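Local coordinates for protein UDP-glucose:anthocyanidin 3-O-glucosyltransferase (PDB 4REN) that belongs to the UDP-glycosyltransferase family of the GT-B clan, with two Rossmann-like domains, each built on a parallel sheet, facing each other across a cleft, at residues 15-20 and 134-139; 113-118 and 197-202; 273-278 and 363-368. All coordinates share one frame; numbering follows the deposited sequence.

Contact 1 (15-20 and 134-139); sequences GSHLPP and FWPNVS. With P5M (2-(3,4-dihydroxy-5-methoxyphenyl)-3,5,7-trihydroxychromenium), chain B.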
loop_
_atom_site.group_PDB
_atom_site.type_symbol
_atom_site.label_atom_id
_atom_site.label_comp_id
_atom_site.label_asym_id
_atom_site.label_seq_id
_atom_site.Cartn_x
_atom_site.Cartn_y
_atom_site.Cartn_z
ATOM N N GLY A 15 -4.673 -0.729 9.568
ATOM C CA GLY A 15 -5.377 -0.643 8.296
ATOM C C GLY A 15 -4.796 -1.348 7.086
ATOM O O GLY A 15 -4.864 -2.569 6.978
ATOM N N SER A 16 -4.212 -0.571 6.178
ATOM C CA SER A 16 -3.747 -1.094 4.897
ATOM C C SER A 16 -2.525 -2.009 4.995
ATOM O O SER A 16 -2.163 -2.661 4.020
ATOM C CB SER A 16 -3.452 0.056 3.931
ATOM O OG SER A 16 -2.371 0.846 4.394
ATOM N N HIS A 17 -1.887 -2.054 6.158
ATOM C CA HIS A 17 -0.722 -2.918 6.333
ATOM C C HIS A 17 -1.116 -4.329 6.766
ATOM O O HIS A 17 -0.269 -5.216 6.844
ATOM C CB HIS A 17 0.241 -2.321 7.360
ATOM C CG HIS A 17 1.019 -1.145 6.858
ATOM N ND1 HIS A 17 2.348 -1.227 6.507
ATOM C CD2 HIS A 17 0.657 0.145 6.661
ATOM C CE1 HIS A 17 2.772 -0.041 6.110
ATOM N NE2 HIS A 17 1.764 0.810 6.193
ATOM N N LEU A 18 -2.399 -4.533 7.048
ATOM C CA LEU A 18 -2.869 -5.809 7.587
ATOM C C LEU A 18 -3.303 -6.857 6.540
ATOM O O LEU A 18 -2.840 -7.998 6.593
ATOM C CB LEU A 18 -3.949 -5.587 8.655
ATOM C CG LEU A 18 -3.471 -4.987 9.978
ATOM C CD1 LEU A 18 -4.646 -4.441 10.777
ATOM C CD2 LEU A 18 -2.710 -6.028 10.784
ATOM N N PRO A 19 -4.191 -6.489 5.594
ATOM C CA PRO A 19 -4.543 -7.483 4.570
ATOM C C PRO A 19 -3.376 -8.035 3.729
ATOM O O PRO A 19 -3.359 -9.246 3.507
ATOM C CB PRO A 19 -5.546 -6.732 3.684
ATOM C CG PRO A 19 -6.147 -5.722 4.583
ATOM C CD PRO A 19 -5.023 -5.276 5.471
ATOM N N PRO A 20 -2.425 -7.189 3.276
ATOM C CA PRO A 20 -1.389 -7.762 2.408
ATOM C C PRO A 20 -0.470 -8.759 3.112
ATOM O O PRO A 20 0.090 -9.624 2.439
ATOM C CB PRO A 20 -0.574 -6.534 1.976
ATOM C CG PRO A 20 -1.466 -5.374 2.204
ATOM C CD PRO A 20 -2.249 -5.732 3.417
ATOM N N PHE A 134 8.690 -7.555 5.350
ATOM C CA PHE A 134 7.600 -7.453 4.384
ATOM C C PHE A 134 7.372 -5.996 3.986
ATOM O O PHE A 134 7.238 -5.123 4.846
ATOM C CB PHE A 134 6.321 -8.058 4.962
ATOM C CG PHE A 134 5.156 -8.036 4.016
ATOM C CD1 PHE A 134 5.179 -8.783 2.849
ATOM C CD2 PHE A 134 4.030 -7.283 4.304
ATOM C CE1 PHE A 134 4.104 -8.769 1.979
ATOM C CE2 PHE A 134 2.951 -7.264 3.439
ATOM C CZ PHE A 134 2.988 -8.009 2.276
ATOM N N TRP A 135 7.332 -5.741 2.680
ATOM C CA TRP A 135 7.207 -4.380 2.170
ATOM C C TRP A 135 5.941 -4.184 1.339
ATOM O O TRP A 135 5.945 -4.408 0.125
ATOM C CB TRP A 135 8.436 -4.017 1.338
ATOM C CG TRP A 135 8.514 -2.567 1.001
ATOM C CD1 TRP A 135 8.123 -1.970 -0.161
ATOM C CD2 TRP A 135 9.014 -1.521 1.842
ATOM N NE1 TRP A 135 8.351 -0.619 -0.096
ATOM C CE2 TRP A 135 8.897 -0.318 1.123
ATOM C CE3 TRP A 135 9.550 -1.488 3.131
ATOM C CZ2 TRP A 135 9.300 0.909 1.654
ATOM C CZ3 TRP A 135 9.946 -0.274 3.656
ATOM C CH2 TRP A 135 9.820 0.908 2.919
ATOM N N PRO A 136 4.851 -3.758 1.997
ATOM C CA PRO A 136 3.563 -3.525 1.341
ATOM C C PRO A 136 3.429 -2.096 0.822
ATOM O O PRO A 136 2.325 -1.678 0.472
ATOM C CB PRO A 136 2.569 -3.743 2.482
ATOM C CG PRO A 136 3.298 -3.246 3.682
ATOM C CD PRO A 136 4.758 -3.582 3.458
ATOM N N ASN A 137 4.532 -1.357 0.773
ATOM C CA ASN A 137 4.489 0.035 0.339
ATOM C C ASN A 137 4.804 0.180 -1.146
ATOM O O ASN A 137 4.937 -0.818 -1.855
ATOM C CB ASN A 137 5.471 0.873 1.160
ATOM C CG ASN A 137 5.385 0.586 2.649
ATOM O OD1 ASN A 137 6.400 0.352 3.308
ATOM N ND2 ASN A 137 4.170 0.596 3.184
ATOM N N VAL A 138 4.907 1.420 -1.617
ATOM C CA VAL A 138 5.379 1.674 -2.975
ATOM C C VAL A 138 6.790 1.112 -3.093
ATOM O O VAL A 138 7.695 1.549 -2.382
ATOM C CB VAL A 138 5.376 3.181 -3.313
ATOM C CG1 VAL A 138 6.050 3.436 -4.651
ATOM C CG2 VAL A 138 3.951 3.714 -3.323
ATOM N N SER A 139 6.965 0.133 -3.975
ATOM C CA SER A 139 8.220 -0.609 -4.068
ATOM C C SER A 139 9.416 0.278 -4.394
ATOM O O SER A 139 10.483 0.131 -3.801
ATOM C CB SER A 139 8.109 -1.731 -5.104
ATOM O OG SER A 139 7.876 -1.213 -6.401
HETATM O O30 P5M B . 5.977 4.096 2.663
HETATM C C2 P5M B . 5.692 5.140 3.489
HETATM C C3 P5M B . 4.497 5.118 4.372
HETATM C C9 P5M B . 3.621 4.042 4.400
HETATM C C10 P5M B . 2.520 4.078 5.251
HETATM O O27 P5M B . 1.676 3.009 5.259
HETATM C C1 P5M B . 6.520 6.257 3.519
HETATM C C6 P5M B . 6.249 7.339 4.356
HETATM O O29 P5M B . 7.090 8.409 4.348
HETATM C C5 P5M B . 5.141 7.357 5.201
HETATM C C4 P5M B . 4.253 6.293 5.242
HETATM O O12 P5M B . 3.171 6.326 6.074
HETATM C C11 P5M B . 2.292 5.274 6.120
HETATM C C14 P5M B . 1.146 5.413 7.067
HETATM C C15 P5M B . 0.959 6.674 7.624
HETATM C C16 P5M B . -0.068 6.933 8.521
HETATM O O22 P5M B . -0.223 8.182 9.041
HETATM C C19 P5M B . 0.302 4.352 7.404
HETATM C C18 P5M B . -0.758 4.515 8.294
HETATM O O21 P5M B . -1.577 3.462 8.609
HETATM C C23 P5M B . -2.310 2.803 7.578
HETATM C C17 P5M B . -0.990 5.844 8.903
HETATM O O24 P5M B . -2.007 6.065 9.782
#
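His-17 of 15-20 lies against Pro-136 and Asn-137 of 134-139, and its imidazole reaches the bound P5M. From CB the side chain turns so that CG stands beside the backbone N and anti to the carbonyl carbon (chi1 -74°). This brings the ring up to the second segment. ND1 comes 3.6 Å from CG of Pro-136, with the two side chains at about a right angle. The same ND1 is hydrogen-bonded to Asp-114 OD1. CD2 faces O27 of P5M. CE1 lies 3.3 Å from the amide ND2 of Asn-137; the ring and amide planes are 65° apart. At the tip, NE2 makes a hydrogen bond to O27 of P5M. O27 sits at the ring edge, near its plane. The NE2-O27 distance of 2.4 Å is very short and doubtful; the angle is 163° and either partner could be the donor.

A second patch is apolar. Pro-20 CB meets the edge of the Phe-134 ring in its plane, 3.9 Å from CZ. The same CB is 4.2 Å from CB of Pro-136. Within 134-139, OD1 of Asn-137 lies 3.2 Å above the Trp-135 ring, over its centre. NE1 of Trp-135 gives an almost straight bond to the Val-138 O, 3.2 Å long.

The two segments thus meet by van der Waals packing, partly against the backbone O of Pro-20. The polar partners of the histidine lie outside them, in Asp-114 and P5M. The ND1 bond to Asp-114 probably sets the ring's rotation and turns NE2 to P5M.

Contact 2 (113-118 and 197-202); sequences ADAFVT and NSLGVV. With P5M (2-(3,4-dihydroxy-5-methoxyphenyl)-3,5,7-trihydroxychromenium), chain B.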
loop_
_atom_site.group_PDB
_atom_site.type_symbol
_atom_site.label_atom_id
_atom_site.label_comp_id
_atom_site.label_asym_id
_atom_site.label_seq_id
_atom_site.Cartn_x
_atom_site.Cartn_y
_atom_site.Cartn_z
ATOM N N ALA A 113 8.102 -9.969 9.466
ATOM C CA ALA A 113 7.561 -8.725 9.995
ATOM C C ALA A 113 7.421 -7.658 8.924
ATOM O O ALA A 113 8.209 -7.613 7.977
ATOM C CB ALA A 113 8.424 -8.214 11.128
ATOM N N ASP A 114 6.410 -6.810 9.079
ATOM C CA ASP A 114 6.308 -5.596 8.287
ATOM C C ASP A 114 7.570 -4.796 8.573
ATOM O O ASP A 114 8.027 -4.743 9.714
ATOM C CB ASP A 114 5.062 -4.806 8.692
ATOM C CG ASP A 114 4.787 -3.626 7.775
ATOM O OD1 ASP A 114 3.662 -3.543 7.237
ATOM O OD2 ASP A 114 5.681 -2.771 7.605
ATOM N N ALA A 115 8.141 -4.188 7.540
ATOM C CA ALA A 115 9.432 -3.517 7.669
ATOM C C ALA A 115 9.442 -2.414 8.725
ATOM O O ALA A 115 10.499 -2.075 9.255
ATOM C CB ALA A 115 9.884 -2.976 6.326
ATOM N N PHE A 116 8.270 -1.864 9.034
ATOM C CA PHE A 116 8.172 -0.758 9.988
ATOM C C PHE A 116 8.344 -1.211 11.441
ATOM O O PHE A 116 8.784 -0.435 12.293
ATOM C CB PHE A 116 6.851 -0.001 9.814
ATOM C CG PHE A 116 6.736 0.732 8.505
ATOM C CD1 PHE A 116 7.835 0.875 7.668
ATOM C CD2 PHE A 116 5.526 1.284 8.114
ATOM C CE1 PHE A 116 7.728 1.546 6.462
ATOM C CE2 PHE A 116 5.413 1.961 6.912
ATOM C CZ PHE A 116 6.515 2.092 6.086
ATOM N N VAL A 117 7.995 -2.463 11.722
ATOM C CA VAL A 117 8.216 -3.029 13.048
ATOM C C VAL A 117 9.684 -3.426 13.158
ATOM O O VAL A 117 10.026 -4.609 13.171
ATOM C CB VAL A 117 7.307 -4.247 13.309
ATOM C CG1 VAL A 117 7.251 -4.569 14.794
ATOM C CG2 VAL A 117 5.910 -3.969 12.796
ATOM N N THR A 118 10.548 -2.420 13.237
ATOM C CA THR A 118 11.991 -2.629 13.237
ATOM C C THR A 118 12.487 -3.251 14.535
ATOM O O THR A 118 13.616 -3.739 14.604
ATOM C CB THR A 118 12.742 -1.311 12.984
ATOM O OG1 THR A 118 12.460 -0.386 14.042
ATOM C CG2 THR A 118 12.312 -0.705 11.663
ATOM N N ASN A 197 13.436 6.250 8.815
ATOM C CA ASN A 197 14.767 6.691 8.422
ATOM C C ASN A 197 15.870 5.731 8.871
ATOM O O ASN A 197 17.046 5.948 8.584
ATOM C CB ASN A 197 15.036 8.110 8.925
ATOM C CG ASN A 197 14.105 9.133 8.299
ATOM O OD1 ASN A 197 13.801 10.166 8.895
ATOM N ND2 ASN A 197 13.637 8.840 7.093
ATOM N N SER A 198 15.481 4.667 9.565
ATOM C CA SER A 198 16.429 3.653 10.013
ATOM C C SER A 198 16.451 2.454 9.064
ATOM O O SER A 198 17.255 1.538 9.228
ATOM C CB SER A 198 16.081 3.191 11.430
ATOM O OG SER A 198 14.784 2.622 11.483
ATOM N N LEU A 199 15.570 2.479 8.068
ATOM C CA LEU A 199 15.403 1.357 7.146
ATOM C C LEU A 199 16.661 1.011 6.346
ATOM O O LEU A 199 16.948 -0.165 6.115
ATOM C CB LEU A 199 14.228 1.610 6.201
ATOM C CG LEU A 199 12.835 1.523 6.822
ATOM C CD1 LEU A 199 11.767 1.820 5.785
ATOM C CD2 LEU A 199 12.617 0.156 7.443
ATOM N N GLY A 200 17.414 2.026 5.930
ATOM C CA GLY A 200 18.624 1.806 5.154
ATOM C C GLY A 200 19.676 1.006 5.903
ATOM O O GLY A 200 20.587 0.432 5.300
ATOM N N VAL A 201 19.538 0.973 7.224
ATOM C CA VAL A 201 20.443 0.236 8.095
ATOM C C VAL A 201 19.782 -1.056 8.578
ATOM O O VAL A 201 20.437 -2.091 8.716
ATOM C CB VAL A 201 20.856 1.108 9.299
ATOM C CG1 VAL A 201 21.590 0.285 10.348
ATOM C CG2 VAL A 201 21.713 2.272 8.834
ATOM N N VAL A 202 18.475 -0.988 8.817
ATOM C CA VAL A 202 17.709 -2.142 9.283
ATOM C C VAL A 202 17.518 -3.197 8.191
ATOM O O VAL A 202 17.779 -4.379 8.410
ATOM C CB VAL A 202 16.332 -1.709 9.844
ATOM C CG1 VAL A 202 15.420 -2.911 10.038
ATOM C CG2 VAL A 202 16.504 -0.957 11.152
HETATM O O30 P5M B . 5.977 4.096 2.663
HETATM C C2 P5M B . 5.692 5.140 3.489
HETATM C C3 P5M B . 4.497 5.118 4.372
HETATM C C9 P5M B . 3.621 4.042 4.400
HETATM C C10 P5M B . 2.520 4.078 5.251
HETATM O O27 P5M B . 1.676 3.009 5.259
HETATM C C1 P5M B . 6.520 6.257 3.519
HETATM C C6 P5M B . 6.249 7.339 4.356
HETATM O O29 P5M B . 7.090 8.409 4.348
HETATM C C5 P5M B . 5.141 7.357 5.201
HETATM C C4 P5M B . 4.253 6.293 5.242
HETATM O O12 P5M B . 3.171 6.326 6.074
HETATM C C11 P5M B . 2.292 5.274 6.120
HETATM C C14 P5M B . 1.146 5.413 7.067
HETATM C C15 P5M B . 0.959 6.674 7.624
HETATM C C16 P5M B . -0.068 6.933 8.521
HETATM O O22 P5M B . -0.223 8.182 9.041
HETATM C C19 P5M B . 0.302 4.352 7.404
HETATM C C18 P5M B . -0.758 4.515 8.294
HETATM O O21 P5M B . -1.577 3.462 8.609
HETATM C C23 P5M B . -2.310 2.803 7.578
HETATM C C17 P5M B . -0.990 5.844 8.903
HETATM O O24 P5M B . -2.007 6.065 9.782
HETATM O O HOH W 1 14.561 1.207 13.985
#
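Leu-199 overlaps the 113-118 loop with both of its methyl groups. CD1 meets the edge of the Phe-116 ring, near its plane, 4.1 Å from CE1. CD2 lies 3.6 Å from the backbone O of Ala-115 and 4.3 Å from its CB. CG of Leu-199 is anti to the carbonyl carbon (chi1 -72°), and the methyls reach across to 113-118 from the start of the short helix 199-202. Farther along the Phe-116 ring, CE2 is 3.7 Å from C9 of P5M, again at the ring edge.

Thr-118 makes the other half of the contact. Its CG2 packs 4.1 Å from CG1 of Val-202, the side chains crossing at about a right angle. The polar side of Thr-118 is bridged by a water, 2.6 Å from OG1. This water donates to OG of Ser-198, which is also hydrogen-bonded to Thr-195 O.

The loop itself is held by Asp-114. Its OD2 uses the anti lone pair to accept from the backbone N of Phe-116 at 3.1 Å, with an angle of 174°. This is an Asx turn, set within a type I beta turn from Asp-114 to Val-117. Helix 199-202 thus packs against the loop after parallel strand 110-114. Such a loop, following a parallel strand and lining a ligand site, is typical of a Rossmann-like domain.

Contact 3 (273-278 and 363-368); sequences TVVSPP and PFFGDQ. With P5M (2-(3,4-dihydroxy-5-methoxyphenyl)-3,5,7-trihydroxychromenium), chain B.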
loop_
_atom_site.group_PDB
_atom_site.type_symbol
_atom_site.label_atom_id
_atom_site.label_comp_id
_atom_site.label_asym_id
_atom_site.label_seq_id
_atom_site.Cartn_x
_atom_site.Cartn_y
_atom_site.Cartn_z
ATOM N N THR A 273 -8.297 6.964 2.933
ATOM C CA THR A 273 -9.060 6.792 4.164
ATOM C C THR A 273 -8.219 7.202 5.372
ATOM O O THR A 273 -8.728 7.297 6.490
ATOM C CB THR A 273 -9.505 5.329 4.340
ATOM O OG1 THR A 273 -10.466 5.239 5.398
ATOM C CG2 THR A 273 -8.307 4.448 4.670
ATOM N N VAL A 274 -6.930 7.438 5.137
ATOM C CA VAL A 274 -5.999 7.823 6.199
ATOM C C VAL A 274 -5.979 9.334 6.421
ATOM O O VAL A 274 -6.185 9.808 7.540
ATOM C CB VAL A 274 -4.569 7.323 5.907
ATOM C CG1 VAL A 274 -3.564 7.972 6.853
ATOM C CG2 VAL A 274 -4.506 5.807 6.006
ATOM N N VAL A 275 -5.727 10.085 5.355
ATOM C CA VAL A 275 -5.713 11.542 5.438
ATOM C C VAL A 275 -6.898 12.156 4.700
ATOM O O VAL A 275 -7.167 11.817 3.546
ATOM C CB VAL A 275 -4.395 12.128 4.883
ATOM C CG1 VAL A 275 -4.549 13.609 4.563
ATOM C CG2 VAL A 275 -3.262 11.905 5.872
ATOM N N SER A 276 -7.612 13.052 5.379
ATOM C CA SER A 276 -8.709 13.787 4.764
ATOM C C SER A 276 -8.165 15.057 4.118
ATOM O O SER A 276 -7.409 15.799 4.746
ATOM C CB SER A 276 -9.770 14.138 5.811
ATOM O OG SER A 276 -10.948 14.647 5.209
ATOM N N PRO A 277 -8.543 15.307 2.855
ATOM C CA PRO A 277 -8.080 16.481 2.109
ATOM C C PRO A 277 -8.788 17.748 2.570
ATOM O O PRO A 277 -9.864 17.654 3.164
ATOM C CB PRO A 277 -8.486 16.151 0.673
ATOM C CG PRO A 277 -9.693 15.291 0.823
ATOM C CD PRO A 277 -9.459 14.469 2.060
ATOM N N PRO A 278 -8.187 18.921 2.313
ATOM C CA PRO A 278 -8.818 20.197 2.665
ATOM C C PRO A 278 -10.180 20.340 1.999
ATOM O O PRO A 278 -10.311 20.035 0.812
ATOM C CB PRO A 278 -7.847 21.235 2.097
ATOM C CG PRO A 278 -6.533 20.545 2.071
ATOM C CD PRO A 278 -6.837 19.110 1.750
ATOM N N PRO A 363 -1.205 13.019 -4.794
ATOM C CA PRO A 363 -0.545 12.455 -3.612
ATOM C C PRO A 363 -0.609 13.410 -2.429
ATOM O O PRO A 363 -0.450 14.618 -2.602
ATOM C CB PRO A 363 0.903 12.286 -4.076
ATOM C CG PRO A 363 1.083 13.319 -5.122
ATOM C CD PRO A 363 -0.237 13.425 -5.827
ATOM N N PHE A 364 -0.840 12.872 -1.237
ATOM C CA PHE A 364 -0.965 13.708 -0.050
ATOM C C PHE A 364 0.282 13.689 0.836
ATOM O O PHE A 364 0.756 14.744 1.262
ATOM C CB PHE A 364 -2.222 13.336 0.742
ATOM C CG PHE A 364 -3.501 13.737 0.061
ATOM C CD1 PHE A 364 -4.029 15.006 0.242
ATOM C CD2 PHE A 364 -4.170 12.849 -0.766
ATOM C CE1 PHE A 364 -5.202 15.380 -0.386
ATOM C CE2 PHE A 364 -5.345 13.216 -1.398
ATOM C CZ PHE A 364 -5.861 14.485 -1.208
ATOM N N PHE A 365 0.811 12.498 1.107
ATOM C CA PHE A 365 2.039 12.366 1.891
ATOM C C PHE A 365 2.630 10.965 1.785
ATOM O O PHE A 365 2.095 10.104 1.085
ATOM C CB PHE A 365 1.800 12.723 3.363
ATOM C CG PHE A 365 1.158 11.624 4.160
ATOM C CD1 PHE A 365 1.718 11.208 5.356
ATOM C CD2 PHE A 365 -0.008 11.015 3.721
ATOM C CE1 PHE A 365 1.135 10.197 6.095
ATOM C CE2 PHE A 365 -0.596 10.003 4.453
ATOM C CZ PHE A 365 -0.025 9.594 5.644
ATOM N N GLY A 366 3.737 10.740 2.486
ATOM C CA GLY A 366 4.386 9.444 2.483
ATOM C C GLY A 366 5.046 9.123 1.160
ATOM O O GLY A 366 5.737 9.960 0.582
ATOM N N ASP A 367 4.827 7.904 0.678
ATOM C CA ASP A 367 5.411 7.459 -0.582
ATOM C C ASP A 367 4.462 7.690 -1.756
ATOM O O ASP A 367 4.748 7.281 -2.881
ATOM C CB ASP A 367 5.794 5.980 -0.491
ATOM C CG ASP A 367 4.634 5.103 -0.060
ATOM O OD1 ASP A 367 3.630 5.646 0.445
ATOM O OD2 ASP A 367 4.734 3.868 -0.213
ATOM N N GLN A 368 3.339 8.351 -1.488
ATOM C CA GLN A 368 2.315 8.585 -2.503
ATOM C C GLN A 368 2.821 9.461 -3.645
ATOM O O GLN A 368 2.329 9.370 -4.771
ATOM C CB GLN A 368 1.069 9.214 -1.874
ATOM C CG GLN A 368 0.333 8.311 -0.889
ATOM C CD GLN A 368 -0.807 9.024 -0.186
ATOM O OE1 GLN A 368 -1.013 10.224 -0.368
ATOM N NE2 GLN A 368 -1.553 8.286 0.624
HETATM O O30 P5M B . 5.977 4.096 2.663
HETATM C C2 P5M B . 5.692 5.140 3.489
HETATM C C3 P5M B . 4.497 5.118 4.372
HETATM C C9 P5M B . 3.621 4.042 4.400
HETATM C C10 P5M B . 2.520 4.078 5.251
HETATM O O27 P5M B . 1.676 3.009 5.259
HETATM C C1 P5M B . 6.520 6.257 3.519
HETATM C C6 P5M B . 6.249 7.339 4.356
HETATM O O29 P5M B . 7.090 8.409 4.348
HETATM C C5 P5M B . 5.141 7.357 5.201
HETATM C C4 P5M B . 4.253 6.293 5.242
HETATM O O12 P5M B . 3.171 6.326 6.074
HETATM C C11 P5M B . 2.292 5.274 6.120
HETATM C C14 P5M B . 1.146 5.413 7.067
HETATM C C15 P5M B . 0.959 6.674 7.624
HETATM C C16 P5M B . -0.068 6.933 8.521
HETATM O O22 P5M B . -0.223 8.182 9.041
HETATM C C19 P5M B . 0.302 4.352 7.404
HETATM C C18 P5M B . -0.758 4.515 8.294
HETATM O O21 P5M B . -1.577 3.462 8.609
HETATM C C23 P5M B . -2.310 2.803 7.578
HETATM C C17 P5M B . -0.990 5.844 8.903
HETATM O O24 P5M B . -2.007 6.065 9.782
#
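Apolar packing joins Val-274, Val-275 and Pro-277 of 273-278 to the rings of Phe-364 and Phe-365. CB of Pro-277 lies 3.5 Å from CE1 of Phe-364 and almost as near its CZ. CG2 of Val-275 is 3.6 Å from CE2 of Phe-365, and the two side chains approach at a slant. Val-274 CG1 adds a looser contact, 4.1 Å from CZ of Phe-365. CG of Phe-365 stands between its backbone N and carbonyl carbon (chi1 80°), and the ring lies between Val-275 and P5M.

The hydrogen bonds stay within 363-368. OE1 of Gln-368 accepts two backbone donors. Phe-364 N reaches OE1 of Gln-368 at 2.8 Å, nearly in line with the C=O. Phe-365 N approaches the same OE1 at 3.3 Å from above the carbonyl plane. In this way the side-chain amide closes the loop back on itself over a type II' beta turn from Phe-365 to Gln-368.

Ligand contacts form a third group. Phe-365 CZ is 3.7 Å from C15 of P5M, and Val-274 CG1 also touches that end of the ligand. CA of Gly-366 packs 3.4 Å from C6 at the other end, and the positive phi of this glycine suits the turn. Asp-367 OD2 lies 3.1 Å from O30 of P5M. That carboxylate oxygen also accepts from the backbone N of Val-138, while OD1 is hydrogen-bonded to a glycerol, probably from the crystallisation liquor.

Between the segments the contact is therefore apolar and rests on van der Waals packing near the surface. The polar groups serve the loop itself, through Gln-368, and the P5M side, through Asp-367.

In the fold
From the N terminus, strand 6-10 leads into 15-20. Contact 1 closes when the chain returns at 134-139, the end of strand 131-135 and the loop after it. Contact 2 opens inside this span at 113-118 and closes beyond it at 197-202, so the two cross. They tie the C-terminal ends of neighbouring strands 110-114 and 131-135 of the seven-stranded N-terminal sheet, and the loops after them, to the start of helix 19-31 and to helix 199-202. Contact 3 follows in series. It joins the loops after strands 266-270 and 359-361 of the six-stranded C-terminal sheet. Contacts 2 and 3 do not touch. Contact 1 meets both, and all three border P5M where the two domains face each other.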